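Local structure of NH(3)-dependent NAD(+) synthetase (Francisella tularensis subsp. holarctica LVS, 3FIU) at residues L36-S47 against D70-L81; T57-N66 against Q120-Y131. The protein is a synthetase of the NAD synthase family, an alpha/beta protein of the HUP clan, modelled here with adenosine monophosphate, pyrophosphate and magnesium. All coordinates share one frame; numbering follows the deposited sequence.

Contact 1 of 2, residues L36-S47 against D70-L81; sequences LSGGIDSAVAAS and DMQDALELIEML. With MG (magnesium ion), chain E; POP (pyrophosphate 2-), chain H; AMP (adenosine monophosphate), chain G.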
loop_
_atom_site.group_PDB
_atom_site.type_symbol
_atom_site.label_atom_id
_atom_site.label_comp_id
_atom_site.label_asym_id
_atom_site.label_seq_id
_atom_site.Cartn_x
_atom_site.Cartn_y
_atom_site.Cartn_z
ATOM N N LEU A 36 -12.887 4.074 11.167
ATOM C CA LEU A 36 -13.392 5.253 11.891
ATOM C C LEU A 36 -12.530 5.595 13.084
ATOM O O LEU A 36 -12.473 4.842 14.065
ATOM C CB LEU A 36 -14.840 5.045 12.365
ATOM C CG LEU A 36 -16.056 5.289 11.501
ATOM C CD1 LEU A 36 -17.258 5.228 12.433
ATOM C CD2 LEU A 36 -16.029 6.641 10.820
ATOM N N SER A 37 -11.862 6.742 13.000
ATOM C CA SER A 37 -10.921 7.174 14.019
ATOM C C SER A 37 -11.586 8.026 15.108
ATOM O O SER A 37 -11.002 8.252 16.145
ATOM C CB SER A 37 -9.848 8.018 13.362
ATOM O OG SER A 37 -10.463 9.161 12.784
ATOM N N GLY A 38 -12.789 8.514 14.855
ATOM C CA GLY A 38 -13.452 9.463 15.758
ATOM C C GLY A 38 -13.172 10.882 15.281
ATOM O O GLY A 38 -13.716 11.851 15.852
ATOM N N GLY A 39 -12.373 10.992 14.214
ATOM C CA GLY A 39 -12.118 12.304 13.536
ATOM C C GLY A 39 -13.169 12.664 12.490
ATOM O O GLY A 39 -14.004 11.850 12.109
ATOM N N ILE A 40 -13.101 13.899 11.991
ATOM C CA ILE A 40 -14.076 14.415 11.033
ATOM C C ILE A 40 -14.007 13.803 9.618
ATOM O O ILE A 40 -15.043 13.596 8.984
ATOM C CB ILE A 40 -13.936 15.960 10.907
ATOM C CG1 ILE A 40 -15.105 16.538 10.120
ATOM C CG2 ILE A 40 -12.585 16.360 10.206
ATOM C CD1 ILE A 40 -16.396 16.395 10.832
ATOM N N ASP A 41 -12.801 13.523 9.111
ATOM C CA ASP A 41 -12.654 13.034 7.712
ATOM C C ASP A 41 -13.331 11.686 7.578
ATOM O O ASP A 41 -14.127 11.464 6.663
ATOM C CB ASP A 41 -11.178 12.878 7.284
ATOM C CG ASP A 41 -10.391 14.183 7.298
ATOM O OD1 ASP A 41 -10.978 15.262 7.058
ATOM O OD2 ASP A 41 -9.149 14.093 7.542
ATOM N N SER A 42 -13.027 10.775 8.506
ATOM C CA SER A 42 -13.627 9.438 8.419
ATOM C C SER A 42 -15.106 9.483 8.786
ATOM O O SER A 42 -15.902 8.728 8.211
ATOM C CB SER A 42 -12.879 8.404 9.268
ATOM O OG SER A 42 -12.744 8.862 10.618
ATOM N N ALA A 43 -15.481 10.392 9.692
ATOM C CA ALA A 43 -16.903 10.559 10.024
ATOM C C ALA A 43 -17.729 10.954 8.773
ATOM O O ALA A 43 -18.797 10.365 8.467
ATOM C CB ALA A 43 -17.079 11.566 11.158
ATOM N N VAL A 44 -17.247 11.972 8.064
ATOM C CA VAL A 44 -17.927 12.459 6.848
ATOM C C VAL A 44 -17.964 11.364 5.777
ATOM O O VAL A 44 -19.022 11.084 5.193
ATOM C CB VAL A 44 -17.259 13.778 6.330
ATOM C CG1 VAL A 44 -17.779 14.177 4.917
ATOM C CG2 VAL A 44 -17.488 14.957 7.340
ATOM N N ALA A 45 -16.809 10.764 5.496
ATOM C CA ALA A 45 -16.730 9.682 4.513
ATOM C C ALA A 45 -17.713 8.519 4.829
ATOM O O ALA A 45 -18.444 8.048 3.933
ATOM C CB ALA A 45 -15.281 9.184 4.415
ATOM N N ALA A 46 -17.772 8.097 6.096
ATOM C CA ALA A 46 -18.731 7.043 6.518
ATOM C C ALA A 46 -20.204 7.452 6.293
ATOM O O ALA A 46 -21.005 6.682 5.753
ATOM C CB ALA A 46 -18.497 6.649 7.996
ATOM N N SER A 47 -20.540 8.668 6.702
ATOM C CA SER A 47 -21.875 9.229 6.508
ATOM C C SER A 47 -22.308 9.258 5.027
ATOM O O SER A 47 -23.441 8.902 4.694
ATOM C CB SER A 47 -21.955 10.630 7.104
ATOM O OG SER A 47 -21.652 10.602 8.499
ATOM N N ASP A 70 -11.931 9.032 21.448
ATOM C CA ASP A 70 -11.991 8.953 20.000
ATOM C C ASP A 70 -12.699 7.665 19.557
ATOM O O ASP A 70 -13.450 7.686 18.594
ATOM C CB ASP A 70 -10.593 9.090 19.399
ATOM C CG ASP A 70 -10.022 10.505 19.581
ATOM O OD1 ASP A 70 -10.797 11.497 19.744
ATOM O OD2 ASP A 70 -8.799 10.625 19.561
ATOM N N MET A 71 -12.449 6.559 20.272
ATOM C CA MET A 71 -13.208 5.342 20.061
ATOM C C MET A 71 -14.681 5.581 20.382
ATOM O O MET A 71 -15.551 5.130 19.638
ATOM C CB MET A 71 -12.685 4.190 20.913
ATOM C CG MET A 71 -13.394 2.862 20.647
ATOM S SD MET A 71 -13.002 1.630 21.909
ATOM C CE MET A 71 -14.142 2.186 23.144
ATOM N N GLN A 72 -14.952 6.278 21.498
ATOM C CA GLN A 72 -16.352 6.531 21.913
ATOM C C GLN A 72 -17.126 7.373 20.904
ATOM O O GLN A 72 -18.291 7.093 20.615
ATOM C CB GLN A 72 -16.429 7.127 23.343
ATOM C CG GLN A 72 -15.786 6.203 24.378
ATOM C CD GLN A 72 -15.794 6.739 25.795
ATOM O OE1 GLN A 72 -16.231 6.041 26.710
ATOM N NE2 GLN A 72 -15.268 7.952 25.999
ATOM N N ASP A 73 -16.459 8.391 20.354
ATOM C CA ASP A 73 -17.086 9.243 19.332
ATOM C C ASP A 73 -17.374 8.471 18.048
ATOM O O ASP A 73 -18.418 8.653 17.423
ATOM C CB ASP A 73 -16.191 10.440 19.019
ATOM C CG ASP A 73 -16.187 11.494 20.126
ATOM O OD1 ASP A 73 -15.295 12.395 20.074
ATOM O OD2 ASP A 73 -17.028 11.412 21.048
ATOM N N ALA A 74 -16.429 7.622 17.643
ATOM C CA ALA A 74 -16.658 6.756 16.466
ATOM C C ALA A 74 -17.874 5.834 16.701
ATOM O O ALA A 74 -18.707 5.636 15.820
ATOM C CB ALA A 74 -15.408 5.931 16.176
ATOM N N LEU A 75 -17.925 5.241 17.895
ATOM C CA LEU A 75 -19.045 4.375 18.281
ATOM C C LEU A 75 -20.346 5.147 18.268
ATOM O O LEU A 75 -21.354 4.652 17.777
ATOM C CB LEU A 75 -18.824 3.778 19.671
ATOM C CG LEU A 75 -18.054 2.463 19.747
ATOM C CD1 LEU A 75 -17.766 2.068 21.217
ATOM C CD2 LEU A 75 -18.830 1.373 18.995
ATOM N N GLU A 76 -20.311 6.367 18.794
ATOM C CA GLU A 76 -21.494 7.217 18.755
ATOM C C GLU A 76 -22.014 7.408 17.314
ATOM O O GLU A 76 -23.219 7.251 17.053
ATOM C CB GLU A 76 -21.242 8.567 19.419
ATOM C CG GLU A 76 -22.550 9.374 19.471
ATOM C CD GLU A 76 -22.430 10.670 20.222
ATOM O OE1 GLU A 76 -21.638 10.723 21.196
ATOM O OE2 GLU A 76 -23.124 11.631 19.838
ATOM N N LEU A 77 -21.118 7.749 16.391
ATOM C CA LEU A 77 -21.489 7.840 14.968
ATOM C C LEU A 77 -22.068 6.552 14.370
ATOM O O LEU A 77 -23.104 6.588 13.694
ATOM C CB LEU A 77 -20.303 8.328 14.132
ATOM C CG LEU A 77 -20.612 8.542 12.644
ATOM C CD1 LEU A 77 -21.622 9.703 12.436
ATOM C CD2 LEU A 77 -19.292 8.766 11.900
ATOM N N ILE A 78 -21.409 5.424 14.638
ATOM C CA ILE A 78 -21.890 4.114 14.209
ATOM C C ILE A 78 -23.338 3.857 14.711
ATOM O O ILE A 78 -24.185 3.388 13.941
ATOM C CB ILE A 78 -20.912 3.027 14.680
ATOM C CG1 ILE A 78 -19.641 3.000 13.792
ATOM C CG2 ILE A 78 -21.581 1.638 14.772
ATOM C CD1 ILE A 78 -18.470 2.242 14.463
ATOM N N GLU A 79 -23.597 4.143 15.988
ATOM C CA GLU A 79 -24.944 3.990 16.572
ATOM C C GLU A 79 -25.970 4.824 15.804
ATOM O O GLU A 79 -27.074 4.353 15.491
ATOM C CB GLU A 79 -24.936 4.350 18.069
ATOM C CG GLU A 79 -24.255 3.258 18.952
ATOM C CD GLU A 79 -23.618 3.780 20.250
ATOM O OE1 GLU A 79 -23.863 4.939 20.638
ATOM O OE2 GLU A 79 -22.855 3.010 20.890
ATOM N N MET A 80 -25.600 6.067 15.502
ATOM C CA MET A 80 -26.478 6.985 14.767
ATOM C C MET A 80 -26.784 6.491 13.340
ATOM O O MET A 80 -27.910 6.645 12.824
ATOM C CB MET A 80 -25.821 8.371 14.730
ATOM C CG MET A 80 -26.580 9.409 13.929
ATOM S SD MET A 80 -25.714 11.004 13.917
ATOM C CE MET A 80 -25.717 11.266 12.153
ATOM N N LEU A 81 -25.763 5.920 12.707
ATOM C CA LEU A 81 -25.833 5.457 11.329
ATOM C C LEU A 81 -26.424 4.070 11.211
ATOM O O LEU A 81 -26.817 3.666 10.116
ATOM C CB LEU A 81 -24.426 5.423 10.747
ATOM C CG LEU A 81 -23.883 6.570 9.878
ATOM C CD1 LEU A 81 -24.725 7.863 9.900
ATOM C CD2 LEU A 81 -22.391 6.818 10.121
HETATM MG MG MG E . -7.731 12.788 8.419
HETATM P P1 POP H . -9.788 11.612 10.683
HETATM O O1 POP H . -11.186 11.060 10.547
HETATM O O2 POP H . -9.009 11.449 9.409
HETATM O O3 POP H . -8.992 11.010 11.831
HETATM O O POP H . -9.917 13.214 10.912
HETATM P P2 POP H . -8.641 14.168 11.153
HETATM O O4 POP H . -7.747 14.137 9.924
HETATM O O5 POP H . -9.301 15.511 11.283
HETATM O O6 POP H . -7.879 13.831 12.412
HETATM P P AMP G . -5.642 10.882 10.356
HETATM O O1P AMP G . -5.916 11.762 9.150
HETATM O O2P AMP G . -4.186 10.393 10.397
HETATM O O3P AMP G . -6.143 11.321 11.688
HETATM O "O5'" AMP G . -6.396 9.471 10.056
HETATM C "C5'" AMP G . -6.350 8.924 8.722
HETATM C "C4'" AMP G . -7.371 7.802 8.637
HETATM O "O4'" AMP G . -6.896 6.613 9.281
HETATM C "C3'" AMP G . -8.672 8.107 9.367
HETATM O "O3'" AMP G . -9.482 8.928 8.536
HETATM C "C2'" AMP G . -9.253 6.709 9.558
HETATM O "O2'" AMP G . -9.956 6.266 8.376
HETATM C "C1'" AMP G . -8.002 5.858 9.787
HETATM N N9 AMP G . -7.791 5.706 11.245
HETATM C C8 AMP G . -6.938 6.413 12.034
HETATM N N7 AMP G . -7.021 6.012 13.331
HETATM C C5 AMP G . -7.973 5.049 13.373
HETATM C C6 AMP G . -8.542 4.189 14.427
HETATM N N6 AMP G . -8.150 4.327 15.715
HETATM N N1 AMP G . -9.475 3.306 14.026
HETATM C C2 AMP G . -9.905 3.168 12.756
HETATM N N3 AMP G . -9.417 3.908 11.721
HETATM C C4 AMP G . -8.462 4.838 12.001
HETATM O O HOH W 1 -11.944 5.296 16.890
HETATM O O HOH W 2 -7.821 11.522 6.569
#
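Leu36 packs against one side of helix 68-81 through CB and both methyls. Its CB rests on Ala74 CB at 4.0 Å. With chi1 at -84° CG lies beside the backbone N, anti to the carbonyl carbon, and the two methyls spread from there to different partners. CD1 lies 3.5 Å from Ile78 CG1, the two chains sliding past each other in opposite directions. CD2 meets Leu77 CD2 at 4.0 Å, where the leucines cross at about a right angle. The same Leu77 methyl continues onto the other helix, 3.6 Å from Ala43 CB, so it bridges Leu36 and helix 40-47. That helix runs nearly parallel to 70-81, the axes 13° apart and 11.1 Å distant at closest approach; farther along, Ser47 OG turns back onto Ala43 O, which also accepts Ser47 N from the opposite face of its plane. The backbones come closest at Gly38, where phi is 95°: its CA lies 4.3 Å from Ala74 CA and makes a CA-H...O contact of 3.3 Å with Asp70 O. Lys190 forms salt bridges with Asp70 and Asp73 and a hydrogen bond to Gly38 O; the other oxygen of Asp73, OD2, accepts from Gln69. On the far side of the loop, Ser37 OG accepts Gly39 N in an ST turn and also donates to the pyrophosphate. Ser42 N and OG both donate to pyrophosphate O1. Asp41 OD2 binds magnesium at 2.1 Å, a site Glu147 shares. The Ser-Gly-Gly-Ile-Asp-Ser sequence and this geometry are those of the PP-loop, the pyrophosphate-binding turn between a first strand and its following helix.

Contact 2 of 2, residues T57-N66 against Q120-Y131; sequences TALILPSDNN and QARLRMMYLYAY. With AMP (adenosine monophosphate), chain G.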
loop_
_atom_site.group_PDB
_atom_site.type_symbol
_atom_site.label_atom_id
_atom_site.label_comp_id
_atom_site.label_asym_id
_atom_site.label_seq_id
_atom_site.Cartn_x
_atom_site.Cartn_y
_atom_site.Cartn_z
ATOM N N THR A 57 -19.630 -0.928 6.316
ATOM C CA THR A 57 -19.156 -1.403 7.636
ATOM C C THR A 57 -18.053 -0.497 8.110
ATOM O O THR A 57 -17.182 -0.111 7.305
ATOM C CB THR A 57 -18.607 -2.847 7.490
ATOM O OG1 THR A 57 -19.681 -3.702 7.096
ATOM C CG2 THR A 57 -17.963 -3.401 8.813
ATOM N N ALA A 58 -18.040 -0.214 9.421
ATOM C CA ALA A 58 -16.959 0.559 10.028
ATOM C C ALA A 58 -16.060 -0.299 10.903
ATOM O O ALA A 58 -16.545 -1.112 11.685
ATOM C CB ALA A 58 -17.516 1.716 10.853
ATOM N N LEU A 59 -14.749 -0.102 10.786
ATOM C CA LEU A 59 -13.831 -0.723 11.700
ATOM C C LEU A 59 -13.269 0.345 12.636
ATOM O O LEU A 59 -12.802 1.376 12.192
ATOM C CB LEU A 59 -12.690 -1.432 10.947
ATOM C CG LEU A 59 -13.090 -2.475 9.914
ATOM C CD1 LEU A 59 -11.813 -3.226 9.441
ATOM C CD2 LEU A 59 -14.129 -3.440 10.519
ATOM N N ILE A 60 -13.332 0.079 13.934
ATOM C CA ILE A 60 -12.600 0.877 14.910
ATOM C C ILE A 60 -11.381 0.098 15.346
ATOM O O ILE A 60 -11.485 -1.037 15.822
ATOM C CB ILE A 60 -13.477 1.242 16.103
ATOM C CG1 ILE A 60 -14.720 2.000 15.633
ATOM C CG2 ILE A 60 -12.656 2.041 17.209
ATOM C CD1 ILE A 60 -15.704 2.288 16.769
ATOM N N LEU A 61 -10.212 0.728 15.213
ATOM C CA LEU A 61 -8.946 -0.002 15.285
ATOM C C LEU A 61 -7.957 0.692 16.209
ATOM O O LEU A 61 -6.886 1.160 15.761
ATOM C CB LEU A 61 -8.354 -0.173 13.860
ATOM C CG LEU A 61 -9.304 -0.908 12.918
ATOM C CD1 LEU A 61 -8.837 -0.843 11.440
ATOM C CD2 LEU A 61 -9.362 -2.360 13.398
ATOM N N PRO A 62 -8.293 0.755 17.509
ATOM C CA PRO A 62 -7.400 1.470 18.421
ATOM C C PRO A 62 -6.070 0.769 18.707
ATOM O O PRO A 62 -5.990 -0.465 18.755
ATOM C CB PRO A 62 -8.232 1.579 19.701
ATOM C CG PRO A 62 -9.216 0.468 19.630
ATOM C CD PRO A 62 -9.481 0.200 18.197
ATOM N N SER A 63 -5.028 1.560 18.923
ATOM C CA SER A 63 -3.824 1.049 19.566
ATOM C C SER A 63 -3.799 1.636 20.977
ATOM O O SER A 63 -4.638 2.455 21.322
ATOM C CB SER A 63 -2.592 1.486 18.799
ATOM O OG SER A 63 -2.449 2.908 18.894
ATOM N N ASP A 64 -2.845 1.232 21.803
ATOM C CA ASP A 64 -2.794 1.794 23.148
ATOM C C ASP A 64 -2.502 3.293 23.136
ATOM O O ASP A 64 -2.797 3.960 24.105
ATOM C CB ASP A 64 -1.798 1.027 24.018
ATOM C CG ASP A 64 -2.306 -0.364 24.377
ATOM O OD1 ASP A 64 -3.490 -0.686 24.091
ATOM O OD2 ASP A 64 -1.518 -1.135 24.945
ATOM N N ASN A 65 -1.964 3.828 22.036
ATOM C CA ASN A 65 -1.693 5.280 21.916
ATOM C C ASN A 65 -2.948 6.135 21.776
ATOM O O ASN A 65 -2.933 7.343 22.092
ATOM C CB ASN A 65 -0.783 5.583 20.721
ATOM C CG ASN A 65 0.537 4.840 20.788
ATOM O OD1 ASN A 65 1.565 5.402 21.194
ATOM N ND2 ASN A 65 0.519 3.566 20.390
ATOM N N ASN A 66 -4.022 5.517 21.289
ATOM C CA ASN A 66 -5.275 6.233 20.992
ATOM C C ASN A 66 -6.046 6.610 22.253
ATOM O O ASN A 66 -5.963 5.930 23.277
ATOM C CB ASN A 66 -6.186 5.418 20.062
ATOM C CG ASN A 66 -5.664 5.353 18.629
ATOM O OD1 ASN A 66 -5.721 6.325 17.881
ATOM N ND2 ASN A 66 -5.169 4.212 18.248
ATOM N N GLN A 120 1.401 1.324 12.411
ATOM C CA GLN A 120 -0.001 1.188 12.846
ATOM C C GLN A 120 -0.953 1.536 11.722
ATOM O O GLN A 120 -1.990 0.890 11.570
ATOM C CB GLN A 120 -0.294 1.989 14.111
ATOM C CG GLN A 120 0.529 1.508 15.287
ATOM C CD GLN A 120 0.292 2.257 16.594
ATOM O OE1 GLN A 120 0.722 1.803 17.668
ATOM N NE2 GLN A 120 -0.372 3.376 16.522
ATOM N N ALA A 121 -0.617 2.537 10.912
ATOM C CA ALA A 121 -1.507 2.895 9.796
ATOM C C ALA A 121 -1.602 1.770 8.760
ATOM O O ALA A 121 -2.635 1.538 8.188
ATOM C CB ALA A 121 -1.019 4.179 9.111
ATOM N N ARG A 122 -0.498 1.076 8.530
ATOM C CA ARG A 122 -0.461 -0.015 7.585
ATOM C C ARG A 122 -1.177 -1.247 8.164
ATOM O O ARG A 122 -1.793 -1.978 7.431
ATOM C CB ARG A 122 0.996 -0.344 7.271
ATOM C CG ARG A 122 1.656 0.822 6.482
ATOM C CD ARG A 122 3.139 0.566 6.228
ATOM N NE ARG A 122 3.647 1.722 5.464
ATOM C CZ ARG A 122 4.724 2.434 5.761
ATOM N NH1 ARG A 122 5.521 2.055 6.757
ATOM N NH2 ARG A 122 5.031 3.502 5.003
ATOM N N LEU A 123 -1.073 -1.468 9.463
ATOM C CA LEU A 123 -1.925 -2.494 10.078
ATOM C C LEU A 123 -3.413 -2.219 9.843
ATOM O O LEU A 123 -4.185 -3.131 9.497
ATOM C CB LEU A 123 -1.673 -2.610 11.574
ATOM C CG LEU A 123 -0.485 -3.457 11.996
ATOM C CD1 LEU A 123 -0.364 -3.369 13.501
ATOM C CD2 LEU A 123 -0.666 -4.914 11.538
ATOM N N ARG A 124 -3.832 -0.965 10.027
ATOM C CA ARG A 124 -5.230 -0.625 9.769
ATOM C C ARG A 124 -5.620 -0.913 8.318
ATOM O O ARG A 124 -6.691 -1.420 8.074
ATOM C CB ARG A 124 -5.512 0.846 10.138
ATOM C CG ARG A 124 -5.426 1.032 11.675
ATOM C CD ARG A 124 -6.048 2.347 12.199
ATOM N NE ARG A 124 -5.767 2.453 13.634
ATOM C CZ ARG A 124 -4.769 3.158 14.169
ATOM N NH1 ARG A 124 -3.949 3.892 13.414
ATOM N NH2 ARG A 124 -4.590 3.141 15.480
ATOM N N MET A 125 -4.735 -0.595 7.371
ATOM C CA MET A 125 -4.927 -0.940 5.949
ATOM C C MET A 125 -5.174 -2.441 5.792
ATOM O O MET A 125 -6.104 -2.856 5.056
ATOM C CB MET A 125 -3.722 -0.472 5.112
ATOM C CG MET A 125 -3.815 -0.789 3.585
ATOM S SD MET A 125 -3.336 -2.479 3.233
ATOM C CE MET A 125 -1.542 -2.459 3.440
ATOM N N MET A 126 -4.400 -3.239 6.519
ATOM C CA MET A 126 -4.528 -4.700 6.459
ATOM C C MET A 126 -5.914 -5.145 6.939
ATOM O O MET A 126 -6.567 -5.947 6.290
ATOM C CB MET A 126 -3.455 -5.376 7.315
ATOM C CG MET A 126 -2.042 -5.328 6.674
ATOM S SD MET A 126 -0.800 -6.238 7.582
ATOM C CE MET A 126 -1.531 -7.879 7.669
ATOM N N TYR A 127 -6.348 -4.611 8.078
ATOM C CA TYR A 127 -7.691 -4.916 8.584
ATOM C C TYR A 127 -8.766 -4.603 7.575
ATOM O O TYR A 127 -9.638 -5.435 7.305
ATOM C CB TYR A 127 -7.973 -4.180 9.904
ATOM C CG TYR A 127 -7.272 -4.829 11.047
ATOM C CD1 TYR A 127 -7.760 -6.024 11.607
ATOM C CD2 TYR A 127 -6.106 -4.264 11.581
ATOM C CE1 TYR A 127 -7.099 -6.626 12.678
ATOM C CE2 TYR A 127 -5.450 -4.847 12.622
ATOM C CZ TYR A 127 -5.943 -6.043 13.154
ATOM O OH TYR A 127 -5.258 -6.600 14.178
ATOM N N LEU A 128 -8.747 -3.377 7.063
ATOM C CA LEU A 128 -9.714 -2.934 6.061
ATOM C C LEU A 128 -9.796 -3.818 4.830
ATOM O O LEU A 128 -10.906 -4.165 4.396
ATOM C CB LEU A 128 -9.438 -1.476 5.642
ATOM C CG LEU A 128 -9.681 -0.488 6.796
ATOM C CD1 LEU A 128 -9.036 0.834 6.459
ATOM C CD2 LEU A 128 -11.173 -0.328 7.078
ATOM N N TYR A 129 -8.641 -4.160 4.267
ATOM C CA TYR A 129 -8.545 -5.057 3.112
ATOM C C TYR A 129 -8.904 -6.520 3.421
ATOM O O TYR A 129 -9.437 -7.186 2.571
ATOM C CB TYR A 129 -7.151 -4.920 2.435
ATOM C CG TYR A 129 -7.189 -3.720 1.504
ATOM C CD1 TYR A 129 -6.784 -2.447 1.948
ATOM C CD2 TYR A 129 -7.786 -3.832 0.234
ATOM C CE1 TYR A 129 -6.912 -1.322 1.112
ATOM C CE2 TYR A 129 -7.900 -2.748 -0.595
ATOM C CZ TYR A 129 -7.470 -1.487 -0.161
ATOM O OH TYR A 129 -7.614 -0.391 -1.009
ATOM N N ALA A 130 -8.580 -7.017 4.614
ATOM C CA ALA A 130 -9.047 -8.352 5.028
ATOM C C ALA A 130 -10.575 -8.395 5.050
ATOM O O ALA A 130 -11.194 -9.368 4.565
ATOM C CB ALA A 130 -8.494 -8.733 6.418
ATOM N N TYR A 131 -11.193 -7.365 5.638
ATOM C CA TYR A 131 -12.667 -7.292 5.649
ATOM C C TYR A 131 -13.229 -7.178 4.229
ATOM O O TYR A 131 -14.126 -7.927 3.832
ATOM C CB TYR A 131 -13.169 -6.100 6.487
ATOM C CG TYR A 131 -14.682 -6.117 6.619
ATOM C CD1 TYR A 131 -15.297 -6.785 7.672
ATOM C CD2 TYR A 131 -15.491 -5.511 5.655
ATOM C CE1 TYR A 131 -16.691 -6.831 7.779
ATOM C CE2 TYR A 131 -16.884 -5.553 5.750
ATOM C CZ TYR A 131 -17.476 -6.233 6.814
ATOM O OH TYR A 131 -18.860 -6.278 6.926
HETATM P P AMP G . -5.642 10.882 10.356
HETATM O O1P AMP G . -5.916 11.762 9.150
HETATM O O2P AMP G . -4.186 10.393 10.397
HETATM O O3P AMP G . -6.143 11.321 11.688
HETATM O "O5'" AMP G . -6.396 9.471 10.056
HETATM C "C5'" AMP G . -6.350 8.924 8.722
HETATM C "C4'" AMP G . -7.371 7.802 8.637
HETATM O "O4'" AMP G . -6.896 6.613 9.281
HETATM C "C3'" AMP G . -8.672 8.107 9.367
HETATM O "O3'" AMP G . -9.482 8.928 8.536
HETATM C "C2'" AMP G . -9.253 6.709 9.558
HETATM O "O2'" AMP G . -9.956 6.266 8.376
HETATM C "C1'" AMP G . -8.002 5.858 9.787
HETATM N N9 AMP G . -7.791 5.706 11.245
HETATM C C8 AMP G . -6.938 6.413 12.034
HETATM N N7 AMP G . -7.021 6.012 13.331
HETATM C C5 AMP G . -7.973 5.049 13.373
HETATM C C6 AMP G . -8.542 4.189 14.427
HETATM N N6 AMP G . -8.150 4.327 15.715
HETATM N N1 AMP G . -9.475 3.306 14.026
HETATM C C2 AMP G . -9.905 3.168 12.756
HETATM N N3 AMP G . -9.417 3.908 11.721
HETATM C C4 AMP G . -8.462 4.838 12.001
#
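Leu61 and Leu59 form the apolar centre against helix 113-135. Leu61 CD1 lies 3.8 Å from Tyr127 CB, and its CD2 sits over one face of the Tyr127 ring, displaced toward the rim. Leu59 points a single methyl into the helix: CD1 meets Leu128 CD2 at 3.8 Å and also touches the CB atoms of Tyr127 and Tyr131. Two-residue steps from Leu59 to Leu61 to Ser63 meet Leu128, Arg124 and Gln120, four-residue steps backwards along the helix, in keeping with the 150° between strand and helix directions. Beyond the ring of Tyr127, its hydroxyl bonds Ser100 of the second subunit, so the helix serves the dimer interface as well.

Toward the start of the strand, Thr57 CG2 makes a CH-pi contact over the face of Tyr131, 4.0 Å from the ring centroid. Tyr131 CG is anti to the backbone N (chi1 -174°), which carries the ring across to the strand; there its OH shares a 2.7 Å hydrogen bond with Thr57 OG1, whose second partner is Arg137.

At the other end Arg124, extended from CG to NE, grips Leu61 O side-on. NE donates to Leu61 O at 2.7 Å (158° at hydrogen) and NH2 to the same oxygen at 3.0 Å, with the acceptor close to the guanidinium plane in both cases. One face of that plane is turned to the adenine, Arg124 NE being 3.4 Å from AMP C6, while Leu61 N donates to AMP N1 at 2.9 Å. Two coplanar bonds to one carbonyl thus fix the rotation of the guanidinium, so that a probably charged group lies flat along the base whose edge the neighbouring amide reads.

Contacts 1 and 2 have centres 14 Å apart. Strand 56-60 of contact 2 follows helix 40-51 in the chain and packs on helix 68-81 of contact 1. Thr57 and Leu59, and Leu61 just beyond the strand, turn to helix 113-135, whereas Ile60 turns to the helix of contact 1, Ile60 CD1 lying 3.6 Å from Ile78 CD1. A probable hydrogen bond from Leu36 N to Leu59 O, 2.9 Å, joins the two first segments. Leu36 O and Leu59 O both lie near AMP C2, at 3.3 and 3.5 Å. Contact 1 supplies much of the pyrophosphate site and one magnesium ligand, Asp41; contact 2 supplies much of the base end of the pocket.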